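PDB 4P0D: trypsin-resistant surface T6 protein from Streptococcus pyogenes serotype M6, which probably forms the covalently linked shaft of the pilus on the streptococcal cell surface, as its backbone subunit. Local coordinates for residues N205-M217 against V226-E238. The protein carries 1 engineered substitution. Residues are numbered along the deposited sequence; the frame is centred on the assembly and turned at random.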
loop_
_atom_site.group_PDB
_atom_site.type_symbol
_atom_site.label_atom_id
_atom_site.label_comp_id
_atom_site.label_asym_id
_atom_site.label_seq_id
_atom_site.Cartn_x
_atom_site.Cartn_y
_atom_site.Cartn_z
ATOM N N ASN A 205 2.045 -2.272 14.206
ATOM C CA ASN A 205 2.236 -3.394 15.123
ATOM C C ASN A 205 2.564 -4.656 14.342
ATOM O O ASN A 205 1.666 -5.333 13.831
ATOM C CB ASN A 205 0.982 -3.638 15.983
ATOM C CG ASN A 205 1.214 -4.684 17.085
ATOM O OD1 ASN A 205 2.124 -5.511 17.018
ATOM N ND2 ASN A 205 0.391 -4.633 18.109
ATOM N N PHE A 206 3.850 -4.986 14.271
ATOM C CA PHE A 206 4.283 -6.159 13.507
ATOM C C PHE A 206 3.678 -7.451 14.044
ATOM O O PHE A 206 3.297 -8.322 13.280
ATOM C CB PHE A 206 5.802 -6.249 13.493
ATOM C CG PHE A 206 6.329 -7.401 12.698
ATOM C CD1 PHE A 206 6.182 -7.431 11.319
ATOM C CD2 PHE A 206 6.958 -8.469 13.325
ATOM C CE1 PHE A 206 6.677 -8.484 10.570
ATOM C CE2 PHE A 206 7.443 -9.542 12.583
ATOM C CZ PHE A 206 7.303 -9.546 11.201
ATOM N N ASN A 207 3.585 -7.552 15.366
ATOM C CA ASN A 207 2.972 -8.690 16.025
ATOM C C ASN A 207 1.509 -8.914 15.646
ATOM O O ASN A 207 1.012 -10.022 15.808
ATOM C CB ASN A 207 3.113 -8.563 17.563
ATOM N N SER A 208 0.821 -7.873 15.151
ATOM C CA SER A 208 -0.559 -8.008 14.685
ATOM C C SER A 208 -0.666 -8.609 13.284
ATOM O O SER A 208 -1.746 -8.889 12.847
ATOM C CB SER A 208 -1.271 -6.656 14.674
ATOM O OG SER A 208 -0.776 -5.828 13.630
ATOM N N LEU A 209 0.448 -8.774 12.581
ATOM C CA LEU A 209 0.424 -9.215 11.180
ATOM C C LEU A 209 -0.122 -10.626 11.071
ATOM O O LEU A 209 0.358 -11.547 11.734
ATOM C CB LEU A 209 1.832 -9.143 10.561
ATOM C CG LEU A 209 2.018 -9.486 9.077
ATOM C CD1 LEU A 209 1.316 -8.466 8.183
ATOM C CD2 LEU A 209 3.510 -9.556 8.728
ATOM N N THR A 210 -1.143 -10.796 10.247
ATOM C CA THR A 210 -1.697 -12.107 10.017
ATOM C C THR A 210 -1.795 -12.366 8.535
ATOM O O THR A 210 -1.859 -11.451 7.717
ATOM C CB THR A 210 -3.087 -12.267 10.668
ATOM O OG1 THR A 210 -4.053 -11.543 9.900
ATOM C CG2 THR A 210 -3.089 -11.743 12.079
ATOM N N VAL A 211 -1.794 -13.634 8.181
ATOM C CA VAL A 211 -1.877 -14.043 6.799
ATOM C C VAL A 211 -2.867 -15.204 6.762
ATOM O O VAL A 211 -2.727 -16.152 7.534
ATOM C CB VAL A 211 -0.486 -14.494 6.274
ATOM C CG1 VAL A 211 -0.602 -15.131 4.917
ATOM C CG2 VAL A 211 0.498 -13.339 6.227
ATOM N N GLU A 212 -3.890 -15.107 5.915
ATOM C CA GLU A 212 -4.799 -16.214 5.642
ATOM C C GLU A 212 -4.525 -16.668 4.217
ATOM O O GLU A 212 -4.271 -15.856 3.335
ATOM C CB GLU A 212 -6.274 -15.799 5.818
ATOM C CG GLU A 212 -7.330 -16.786 5.294
ATOM C CD GLU A 212 -7.870 -16.439 3.902
ATOM O OE1 GLU A 212 -8.407 -15.310 3.766
ATOM O OE2 GLU A 212 -7.781 -17.280 2.950
ATOM N N TRP A 213 -4.547 -17.972 4.010
ATOM C CA TRP A 213 -4.329 -18.565 2.689
ATOM C C TRP A 213 -5.124 -19.871 2.651
ATOM O O TRP A 213 -5.061 -20.674 3.584
ATOM C CB TRP A 213 -2.843 -18.825 2.465
ATOM C CG TRP A 213 -2.520 -19.525 1.160
ATOM C CD1 TRP A 213 -2.573 -19.006 -0.096
ATOM C CD2 TRP A 213 -2.087 -20.868 1.018
ATOM N NE1 TRP A 213 -2.205 -19.954 -1.021
ATOM C CE2 TRP A 213 -1.886 -21.107 -0.356
ATOM C CE3 TRP A 213 -1.822 -21.891 1.924
ATOM C CZ2 TRP A 213 -1.449 -22.338 -0.844
ATOM C CZ3 TRP A 213 -1.400 -23.106 1.441
ATOM C CH2 TRP A 213 -1.212 -23.319 0.071
ATOM N N LYS A 214 -5.889 -20.049 1.581
ATOM C CA LYS A 214 -6.802 -21.190 1.438
ATOM C C LYS A 214 -7.757 -21.348 2.623
ATOM O O LYS A 214 -8.089 -22.458 3.002
ATOM C CB LYS A 214 -6.004 -22.486 1.225
ATOM C CG LYS A 214 -5.289 -22.532 -0.117
ATOM C CD LYS A 214 -5.097 -23.954 -0.624
ATOM C CE LYS A 214 -4.409 -24.829 0.408
ATOM N NZ LYS A 214 -3.694 -25.962 -0.236
ATOM N N GLY A 215 -8.185 -20.238 3.215
ATOM C CA GLY A 215 -9.108 -20.285 4.329
ATOM C C GLY A 215 -8.508 -20.819 5.623
ATOM O O GLY A 215 -9.243 -21.250 6.506
ATOM N N LYS A 216 -7.179 -20.783 5.724
ATOM C CA LYS A 216 -6.447 -21.203 6.922
ATOM C C LYS A 216 -5.568 -20.059 7.412
ATOM O O LYS A 216 -4.961 -19.373 6.614
ATOM C CB LYS A 216 -5.558 -22.394 6.578
ATOM C CG LYS A 216 -6.335 -23.596 6.076
ATOM C CD LYS A 216 -5.404 -24.694 5.608
ATOM C CE LYS A 216 -6.188 -25.945 5.263
ATOM N NZ LYS A 216 -5.305 -27.131 5.328
ATOM N N MET A 217 -5.478 -19.863 8.721
ATOM C CA MET A 217 -4.588 -18.837 9.254
ATOM C C MET A 217 -3.168 -19.383 9.293
ATOM O O MET A 217 -2.925 -20.523 9.701
ATOM C CB MET A 217 -4.982 -18.413 10.672
ATOM C CG MET A 217 -6.325 -17.714 10.757
ATOM S SD MET A 217 -6.485 -16.259 9.688
ATOM C CE MET A 217 -4.965 -15.437 10.067
ATOM N N VAL A 226 6.280 -17.738 7.380
ATOM C CA VAL A 226 4.831 -17.775 7.306
ATOM C C VAL A 226 4.447 -19.223 7.017
ATOM O O VAL A 226 4.649 -19.713 5.895
ATOM C CB VAL A 226 4.330 -16.864 6.181
ATOM C CG1 VAL A 226 2.803 -16.852 6.147
ATOM C CG2 VAL A 226 4.888 -15.461 6.361
ATOM N N MET A 227 3.908 -19.903 8.031
ATOM C CA MET A 227 3.639 -21.345 7.943
ATOM C C MET A 227 2.149 -21.647 7.866
ATOM O O MET A 227 1.384 -21.186 8.713
ATOM C CB MET A 227 4.213 -22.054 9.183
ATOM C CG MET A 227 5.705 -21.814 9.437
ATOM S SD MET A 227 6.781 -22.306 8.078
ATOM C CE MET A 227 6.486 -24.080 8.080
ATOM N N VAL A 228 1.745 -22.411 6.857
ATOM C CA VAL A 228 0.402 -22.982 6.764
ATOM C C VAL A 228 0.525 -24.444 6.345
ATOM O O VAL A 228 1.304 -24.774 5.446
ATOM C CB VAL A 228 -0.499 -22.277 5.718
ATOM C CG1 VAL A 228 -1.948 -22.748 5.849
ATOM C CG2 VAL A 228 -0.444 -20.774 5.868
ATOM N N GLU A 229 -0.254 -25.311 6.974
ATOM C CA GLU A 229 -0.249 -26.764 6.677
ATOM C C GLU A 229 1.161 -27.390 6.557
ATOM O O GLU A 229 1.408 -28.213 5.674
ATOM C CB GLU A 229 -1.172 -27.125 5.465
ATOM C CG GLU A 229 -1.047 -26.306 4.173
ATOM C CD GLU A 229 -2.122 -26.648 3.126
ATOM O OE1 GLU A 229 -3.316 -26.693 3.458
ATOM O OE2 GLU A 229 -1.779 -26.861 1.943
ATOM N N ASN A 230 2.048 -27.020 7.495
ATOM C CA ASN A 230 3.463 -27.418 7.498
ATOM C C ASN A 230 4.243 -26.929 6.270
ATOM O O ASN A 230 5.366 -27.372 6.022
ATOM C CB ASN A 230 3.643 -28.954 7.679
ATOM C CG ASN A 230 3.461 -29.412 9.117
ATOM O OD1 ASN A 230 3.685 -28.657 10.063
ATOM N ND2 ASN A 230 3.072 -30.682 9.287
ATOM N N THR A 231 3.652 -26.019 5.513
ATOM C CA THR A 231 4.281 -25.446 4.340
ATOM C C THR A 231 4.660 -24.014 4.631
ATOM O O THR A 231 3.861 -23.248 5.155
ATOM C CB THR A 231 3.318 -25.460 3.144
ATOM O OG1 THR A 231 2.970 -26.807 2.841
ATOM C CG2 THR A 231 3.937 -24.811 1.913
ATOM N N LYS A 232 5.874 -23.648 4.281
ATOM C CA LYS A 232 6.285 -22.252 4.343
ATOM C C LYS A 232 5.867 -21.539 3.048
ATOM O O LYS A 232 6.393 -21.833 1.972
ATOM C CB LYS A 232 7.795 -22.178 4.521
ATOM C CG LYS A 232 8.306 -20.780 4.779
ATOM C CD LYS A 232 9.772 -20.643 4.405
ATOM C CE LYS A 232 10.676 -20.937 5.571
ATOM N NZ LYS A 232 12.095 -20.656 5.187
ATOM N N ILE A 233 4.927 -20.604 3.137
ATOM C CA ILE A 233 4.468 -19.910 1.934
ATOM C C ILE A 233 5.127 -18.547 1.754
ATOM O O ILE A 233 4.935 -17.885 0.733
ATOM C CB ILE A 233 2.935 -19.735 1.884
ATOM C CG1 ILE A 233 2.421 -18.858 3.032
ATOM C CG2 ILE A 233 2.261 -21.097 1.893
ATOM C CD1 ILE A 233 0.982 -18.420 2.871
ATOM N N GLY A 234 5.874 -18.108 2.753
ATOM C CA GLY A 234 6.554 -16.843 2.667
ATOM C C GLY A 234 7.328 -16.539 3.934
ATOM O O GLY A 234 7.394 -17.359 4.846
ATOM N N ILE A 235 7.911 -15.351 3.971
ATOM C CA ILE A 235 8.679 -14.873 5.120
ATOM C C ILE A 235 8.430 -13.375 5.240
ATOM O O ILE A 235 8.466 -12.639 4.240
ATOM C CB ILE A 235 10.190 -15.101 4.959
ATOM C CG1 ILE A 235 10.505 -16.565 4.636
ATOM C CG2 ILE A 235 10.935 -14.720 6.228
ATOM C CD1 ILE A 235 11.985 -16.806 4.471
ATOM N N ALA A 236 8.181 -12.946 6.473
ATOM C CA ALA A 236 7.886 -11.579 6.800
ATOM C C ALA A 236 8.971 -11.004 7.679
ATOM O O ALA A 236 9.573 -11.738 8.492
ATOM C CB ALA A 236 6.561 -11.520 7.535
ATOM N N LYS A 237 9.179 -9.692 7.550
ATOM C CA LYS A 237 10.122 -8.953 8.384
ATOM C C LYS A 237 9.628 -7.537 8.644
ATOM O O LYS A 237 9.086 -6.880 7.750
ATOM C CB LYS A 237 11.487 -8.899 7.707
ATOM C CG LYS A 237 12.636 -8.351 8.542
ATOM C CD LYS A 237 13.855 -8.135 7.634
ATOM C CE LYS A 237 15.124 -8.042 8.443
ATOM N NZ LYS A 237 15.075 -6.871 9.357
ATOM N N GLU A 238 9.827 -7.083 9.880
ATOM C CA GLU A 238 9.510 -5.732 10.280
ATOM C C GLU A 238 10.605 -4.794 9.796
ATOM O O GLU A 238 11.780 -4.988 10.119
ATOM C CB GLU A 238 9.388 -5.637 11.800
ATOM C CG GLU A 238 8.879 -4.290 12.296
ATOM C CD GLU A 238 8.704 -4.220 13.812
ATOM O OE1 GLU A 238 9.030 -5.207 14.495
ATOM O OE2 GLU A 238 8.213 -3.187 14.308
HETATM O O HOH W 1 5.666 -3.225 15.494
#
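Val211 and Val226 meet at about a right angle in the middle of the interface, Val211 CG1 lying 4.0 Å from Val226 CG1. Leu245 of the strand after 231-238 touches both and, with Ala218, helps to enclose them. Val211 also slides past Ile233, whose CD1 reaches the CB of Trp213. The Trp213 indole lies between two aliphatic groups: Ile233 CG2 makes a CH-pi contact over one face of the six-membered ring, 4.2 Å from its centroid, while Lys214 CG covers the opposite face. Val228 CG1 approaches the indole edge at CE3 and packs against Lys216 CB, 3.7 Å away. Trp213 NE1 donates to Leu252 O, which helps to fix the rotation of the buried ring. Toward the other end, Leu209 CD2 rests on Ala236 CB. Phe206, at a corner of the chain, has CG anti to the backbone N (chi1 -178°), and Glu238 CB makes a CH-pi contact over one face of the Phe206 ring, 3.8 Å from its centroid. The Glu238 carboxylate, its plane 12° from the ring's, lies beside Phe206 CB, not over the ring centre. One water accepts from Phe206 N and donates to Glu238 OE2. At the far, exposed end Glu229 takes one lysine on each oxygen: Lys216 NZ meets OE1 at 2.8 Å, nearly in line with the C-O bond, and Lys214 NZ meets OE2 at 3.0 Å, syn but tilted 30° out of the carboxylate plane. Lys214 NZ forms a second salt bridge with Glu253. The Glu229 bridges join type I' turns Trp213-Lys216 and Val228-Thr231 of two antiparallel hairpins, linked by pairing of strands 216-220 and 225-228, that curl over an apolar interior, as in the Ig-like, Cna-B-type beta sandwiches of Gram-positive pilins.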